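Core protein VP7 (Bluetongue virus, PDB 1BVP) forms the trimeric capsomers that assemble on the VP3 scaffold as part of the virus core, and binds host cell-surface receptors. Local coordinates at residues R51-S54 with L55-N59; T277-G280 with L281-A284. One frame throughout, in Å; residues are numbered along the deposited sequence.

Overall arrangement
Both interactions are local contacts within the helical part of VP7, apart from its beta sheets, and no other chain touches them. Interaction 1 lies at the surface, about 35 Å from the centre of the chain, where the loop after helix 27-44 turns into helix 55-73. Interaction 2 lies inside helix 276-286, about 21 Å from that centre and partly buried. Their centres are about 21 Å apart and their nearest atoms about 8 Å, without contact, yet Leu281 packs on Phe62 and Leu66, further along the helix that interaction 1 starts. The chemistry differs: a serine N-cap at the surface; in interaction 2, an arginine with CB over an indole and guanidinium bonded to an imidazole.

Interaction 1 (R51-S54 with L55-N59); sequences RPTS and LAQRN
Ser54 meets Gln57 through its hydroxyl: Gln57 N donates to Ser54 OG at 3.3 Å, with an N-H...O angle of 147°. The torsion that makes this possible sets OG between the backbone N and the carbonyl carbon of its own residue (chi1 67°), turned to the amide three residues on. The same Gln57 N also lies 3.0 Å from Ser54 O, a weak, strongly bent hydrogen bond. Ser54 O takes its straighter bond from Arg58 N, at 3.1 Å and in the carbonyl plane, and this is the first full turn of the helix. Ser54 is thus the N-cap of helix 55-73, its side chain occupying a backbone N-H that has no preceding turn to bond to. Such a cap marks the point where the irregular segment 51-54 gives way to the helix, on the surface of the protein. Around the cap, Gln57 sends its chain, extended beyond CG, back along the loop, side by side with Thr53 and pointing the same way. Its CG passes alongside Ser54 OG, 3.3 Å away. Pro52 meets the helix through CB, 3.8 Å from Gln57 CB and 4.0 Å from Arg58 CG, a small apolar contact next to the polar cap. The Arg58 chain bends at chi3 (-78°), which leaves Leu55 CA on one face of the guanidinium, 3.5 Å from the plane and offset toward its rim; Thr53 O lies at the guanidinium edge. The polar end is anchored further out, by a hydrogen bond from Arg58 NH1 to Leu323 O at the end of helix 304-323. The neighbouring Asn59 accepts through OD1 from Glu326 N, tying the start of the helix to the loop after helix 304-323.

Interaction 2 (T277-G280 with L281-A284); sequences TWHG and LRTA
Arg282 meets two aromatic side chains of the preceding turn of alpha-helix 276-286 in different ways: CB over Trp278, guanidinium bonded to His279. With CG anti to the backbone N (chi1 -177°) and the chain bent at chi2 and chi3, it brings its guanidinium back to the imidazole. Arg282 NH2 donates to His279 ND1 at 2.9 Å; the nitrogen acceptor lies in the guanidinium plane, while NH2 lies somewhat out of the imidazole plane. The two planes stand 75° apart. Arg282 NE and NH2 also donate to Val270 O and Ser272 O, so several bonds fix the rotation of the group. Nearer the backbone, Arg282 CB makes a CH-pi contact over one face of the indole, offset toward its rim, 4.3 Å from the centroid of the five-membered ring of Trp278. Trp278 CZ3 touches Leu281 CD1 at 3.9 Å, and its ring reaches on to Leu313 and Ala317 of helix 304-323. Thr283 has OG1 anti to its carbonyl carbon and beside its own N (chi1 -58°), which turns the hydroxyl back along the helix. His279 O is therefore gripped twice: Thr283 N donates at 3.0 Å as the regular helical bond, and Thr283 OG1 donates at 2.7 Å from the opposite face of the carbonyl plane.

Interaction 1 (R51-S54 with L55-N59)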
ATOM      1  N   ARG A  51      -9.810 -19.619  30.931  1.00 27.85           N
ATOM      2  CA  ARG A  51     -10.447 -20.284  29.805  1.00 35.63           C
ATOM      3  C   ARG A  51     -11.952 -20.083  29.928  1.00 35.95           C
ATOM      4  O   ARG A  51     -12.653 -20.879  30.554  1.00 42.43           O
ATOM      5  CB  ARG A  51     -10.100 -21.774  29.756  1.00 46.08           C
ATOM      6  CG  ARG A  51     -10.540 -22.460  28.443  1.00 64.07           C
ATOM      7  CD  ARG A  51      -9.433 -22.411  27.396  1.00 76.51           C
ATOM      8  NE  ARG A  51      -8.151 -22.846  27.981  1.00 88.93           N
ATOM      9  CZ  ARG A  51      -7.674 -24.097  27.969  1.00 92.73           C
ATOM     10  NH1 ARG A  51      -8.366 -25.074  27.391  1.00 94.57           N
ATOM     11  NH2 ARG A  51      -6.503 -24.380  28.552  1.00 91.74           N
ATOM     12  N   PRO A  52     -12.466 -18.989  29.355  1.00 32.04           N
ATOM     13  CA  PRO A  52     -13.886 -18.623  29.377  1.00 28.37           C
ATOM     14  C   PRO A  52     -14.770 -19.563  28.564  1.00 32.23           C
ATOM     15  O   PRO A  52     -14.409 -19.953  27.467  1.00 40.91           O
ATOM     16  CB  PRO A  52     -13.876 -17.243  28.735  1.00 25.52           C
ATOM     17  CG  PRO A  52     -12.434 -16.779  28.872  1.00 26.76           C
ATOM     18  CD  PRO A  52     -11.683 -18.004  28.593  1.00 27.69           C
ATOM     19  N   THR A  53     -15.933 -19.925  29.092  1.00 33.36           N
ATOM     20  CA  THR A  53     -16.865 -20.797  28.368  1.00 38.18           C
ATOM     21  C   THR A  53     -18.221 -20.086  28.215  1.00 38.37           C
ATOM     22  O   THR A  53     -18.692 -19.855  27.092  1.00 46.91           O
ATOM     23  CB  THR A  53     -17.000 -22.204  29.040  1.00 40.65           C
ATOM     24  OG1 THR A  53     -17.231 -22.072  30.453  1.00 42.94           O
ATOM     25  CG2 THR A  53     -15.707 -22.972  28.861  1.00 41.57           C
ATOM     26  N   SER A  54     -18.804 -19.658  29.327  1.00 26.35           N
ATOM     27  CA  SER A  54     -20.070 -18.954  29.275  1.00 24.93           C
ATOM     28  C   SER A  54     -19.924 -17.535  28.729  1.00 25.83           C
ATOM     29  O   SER A  54     -18.851 -16.952  28.764  1.00 24.16           O
ATOM     30  CB  SER A  54     -20.679 -18.869  30.678  1.00 25.31           C
ATOM     31  OG  SER A  54     -19.914 -18.042  31.538  1.00 27.50           O
ATOM     32  N   LEU A  55     -21.046 -16.958  28.318  1.00 25.51           N
ATOM     33  CA  LEU A  55     -21.081 -15.597  27.823  1.00 19.59           C
ATOM     34  C   LEU A  55     -20.610 -14.649  28.914  1.00 19.09           C
ATOM     35  O   LEU A  55     -19.879 -13.687  28.662  1.00 22.85           O
ATOM     36  CB  LEU A  55     -22.509 -15.233  27.435  1.00 22.35           C
ATOM     37  CG  LEU A  55     -22.809 -13.760  27.151  1.00 25.72           C
ATOM     38  CD1 LEU A  55     -22.082 -13.341  25.872  1.00 26.79           C
ATOM     39  CD2 LEU A  55     -24.308 -13.569  27.019  1.00 21.94           C
ATOM     40  N   ALA A  56     -21.018 -14.913  30.144  1.00 17.32           N
ATOM     41  CA  ALA A  56     -20.611 -14.030  31.227  1.00 15.84           C
ATOM     42  C   ALA A  56     -19.097 -13.991  31.400  1.00 19.52           C
ATOM     43  O   ALA A  56     -18.522 -12.931  31.706  1.00 20.08           O
ATOM     44  CB  ALA A  56     -21.290 -14.426  32.503  1.00 12.98           C
ATOM     45  N   GLN A  57     -18.445 -15.128  31.152  1.00 19.75           N
ATOM     46  CA  GLN A  57     -16.992 -15.197  31.286  1.00 22.66           C
ATOM     47  C   GLN A  57     -16.273 -14.508  30.143  1.00 21.73           C
ATOM     48  O   GLN A  57     -15.200 -13.924  30.323  1.00 26.90           O
ATOM     49  CB  GLN A  57     -16.540 -16.636  31.402  1.00 22.94           C
ATOM     50  CG  GLN A  57     -16.962 -17.250  32.695  1.00 28.60           C
ATOM     51  CD  GLN A  57     -16.701 -18.741  32.757  1.00 33.48           C
ATOM     52  OE1 GLN A  57     -16.308 -19.254  33.795  1.00 38.18           O
ATOM     53  NE2 GLN A  57     -16.960 -19.450  31.660  1.00 31.19           N
ATOM     54  N   ARG A  58     -16.863 -14.605  28.960  1.00 20.87           N
ATOM     55  CA  ARG A  58     -16.328 -13.969  27.773  1.00 17.82           C
ATOM     56  C   ARG A  58     -16.427 -12.448  27.910  1.00 17.92           C
ATOM     57  O   ARG A  58     -15.442 -11.742  27.705  1.00 20.63           O
ATOM     58  CB  ARG A  58     -17.050 -14.488  26.537  1.00 14.06           C
ATOM     59  CG  ARG A  58     -16.613 -15.890  26.184  1.00 10.53           C
ATOM     60  CD  ARG A  58     -17.148 -16.357  24.864  1.00 16.85           C
ATOM     61  NE  ARG A  58     -18.545 -16.786  24.928  1.00 27.79           N
ATOM     62  CZ  ARG A  58     -19.555 -16.163  24.328  1.00 29.54           C
ATOM     63  NH1 ARG A  58     -19.354 -15.067  23.624  1.00 36.20           N
ATOM     64  NH2 ARG A  58     -20.764 -16.667  24.388  1.00 32.96           N
ATOM     65  N   ASN A  59     -17.570 -11.959  28.379  1.00 15.69           N
ATOM     66  CA  ASN A  59     -17.739 -10.530  28.579  1.00 13.38           C
ATOM     67  C   ASN A  59     -16.696 -10.014  29.550  1.00 18.39           C
ATOM     68  O   ASN A  59     -16.011  -9.006  29.317  1.00 21.03           O
ATOM     69  CB  ASN A  59     -19.108 -10.236  29.148  1.00 10.22           C
ATOM     70  CG  ASN A  59     -20.199 -10.315  28.118  1.00 16.15           C
ATOM     71  OD1 ASN A  59     -19.954 -10.385  26.915  1.00 20.74           O
ATOM     72  ND2 ASN A  59     -21.421 -10.298  28.585  1.00 21.27           N
TER

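Interaction 2 (T277-G280 with L281-A284)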
ATOM      1  N   THR A 277     -22.933  -2.983  18.480  1.00 20.78           N
ATOM      2  CA  THR A 277     -22.197  -2.793  19.718  1.00 18.96           C
ATOM      3  C   THR A 277     -20.769  -2.330  19.420  1.00 15.49           C
ATOM      4  O   THR A 277     -20.289  -1.324  19.977  1.00 15.23           O
ATOM      5  CB  THR A 277     -22.251  -4.083  20.558  1.00 23.01           C
ATOM      6  OG1 THR A 277     -23.626  -4.384  20.851  1.00 25.82           O
ATOM      7  CG2 THR A 277     -21.486  -3.915  21.863  1.00 23.60           C
ATOM      8  N   TRP A 278     -20.108  -2.997  18.482  1.00  7.42           N
ATOM      9  CA  TRP A 278     -18.758  -2.601  18.163  1.00  9.73           C
ATOM     10  C   TRP A 278     -18.772  -1.183  17.598  1.00 15.04           C
ATOM     11  O   TRP A 278     -17.937  -0.325  17.930  1.00 17.24           O
ATOM     12  CB  TRP A 278     -18.171  -3.547  17.147  1.00 13.61           C
ATOM     13  CG  TRP A 278     -16.886  -3.025  16.647  1.00 14.46           C
ATOM     14  CD1 TRP A 278     -16.635  -2.473  15.420  1.00 16.59           C
ATOM     15  CD2 TRP A 278     -15.699  -2.880  17.406  1.00 10.00           C
ATOM     16  NE1 TRP A 278     -15.362  -1.971  15.383  1.00 15.28           N
ATOM     17  CE2 TRP A 278     -14.762  -2.205  16.591  1.00  9.68           C
ATOM     18  CE3 TRP A 278     -15.336  -3.245  18.711  1.00  8.91           C
ATOM     19  CZ2 TRP A 278     -13.480  -1.885  17.034  1.00 11.17           C
ATOM     20  CZ3 TRP A 278     -14.061  -2.930  19.161  1.00 11.35           C
ATOM     21  CH2 TRP A 278     -13.143  -2.253  18.319  1.00 17.36           C
ATOM     22  N   HIS A 279     -19.721  -0.961  16.706  1.00 14.68           N
ATOM     23  CA  HIS A 279     -19.873   0.325  16.096  1.00 12.08           C
ATOM     24  C   HIS A 279     -20.075   1.406  17.182  1.00 12.37           C
ATOM     25  O   HIS A 279     -19.372   2.440  17.210  1.00 10.96           O
ATOM     26  CB  HIS A 279     -21.026   0.236  15.106  1.00 21.51           C
ATOM     27  CG  HIS A 279     -21.168   1.459  14.263  1.00 28.34           C
ATOM     28  ND1 HIS A 279     -20.166   1.899  13.430  1.00 24.11           N
ATOM     29  CD2 HIS A 279     -22.142   2.402  14.219  1.00 24.58           C
ATOM     30  CE1 HIS A 279     -20.509   3.069  12.921  1.00 26.20           C
ATOM     31  NE2 HIS A 279     -21.703   3.393  13.385  1.00 22.77           N
ATOM     32  N   GLY A 280     -20.969   1.135  18.132  1.00 10.88           N
ATOM     33  CA  GLY A 280     -21.199   2.078  19.225  1.00  6.40           C
ATOM     34  C   GLY A 280     -19.977   2.288  20.118  1.00 14.32           C
ATOM     35  O   GLY A 280     -19.626   3.425  20.472  1.00 18.35           O
ATOM     36  N   LEU A 281     -19.330   1.185  20.488  1.00 15.14           N
ATOM     37  CA  LEU A 281     -18.149   1.198  21.353  1.00 14.35           C
ATOM     38  C   LEU A 281     -16.993   1.945  20.692  1.00 15.08           C
ATOM     39  O   LEU A 281     -16.343   2.800  21.321  1.00 14.67           O
ATOM     40  CB  LEU A 281     -17.718  -0.247  21.603  1.00 19.09           C
ATOM     41  CG  LEU A 281     -17.045  -0.807  22.871  1.00 13.32           C
ATOM     42  CD1 LEU A 281     -15.918  -1.711  22.422  1.00  9.80           C
ATOM     43  CD2 LEU A 281     -16.535   0.245  23.800  1.00 11.23           C
ATOM     44  N   ARG A 282     -16.710   1.587  19.438  1.00 12.64           N
ATOM     45  CA  ARG A 282     -15.631   2.231  18.693  1.00 13.08           C
ATOM     46  C   ARG A 282     -15.890   3.735  18.618  1.00 14.33           C
ATOM     47  O   ARG A 282     -15.010   4.552  18.909  1.00 16.49           O
ATOM     48  CB  ARG A 282     -15.489   1.646  17.291  1.00 13.53           C
ATOM     49  CG  ARG A 282     -14.314   2.289  16.550  1.00 12.86           C
ATOM     50  CD  ARG A 282     -14.772   2.984  15.277  1.00 12.27           C
ATOM     51  NE  ARG A 282     -15.497   2.080  14.378  1.00  7.34           N
ATOM     52  CZ  ARG A 282     -16.796   2.186  14.096  1.00 10.26           C
ATOM     53  NH1 ARG A 282     -17.516   3.168  14.635  1.00 11.94           N
ATOM     54  NH2 ARG A 282     -17.385   1.276  13.324  1.00  5.68           N
ATOM     55  N   THR A 283     -17.098   4.107  18.216  1.00 12.10           N
ATOM     56  CA  THR A 283     -17.459   5.517  18.168  1.00 13.62           C
ATOM     57  C   THR A 283     -17.219   6.213  19.519  1.00 13.37           C
ATOM     58  O   THR A 283     -16.573   7.268  19.585  1.00 16.88           O
ATOM     59  CB  THR A 283     -18.913   5.666  17.841  1.00 16.05           C
ATOM     60  OG1 THR A 283     -19.167   5.033  16.592  1.00 17.22           O
ATOM     61  CG2 THR A 283     -19.278   7.107  17.802  1.00  9.15           C
ATOM     62  N   ALA A 284     -17.710   5.610  20.603  1.00 12.31           N
ATOM     63  CA  ALA A 284     -17.526   6.179  21.946  1.00 10.60           C
ATOM     64  C   ALA A 284     -16.062   6.344  22.332  1.00 13.19           C
ATOM     65  O   ALA A 284     -15.690   7.342  22.940  1.00 23.49           O
ATOM     66  CB  ALA A 284     -18.238   5.338  22.983  1.00 10.31           C
TER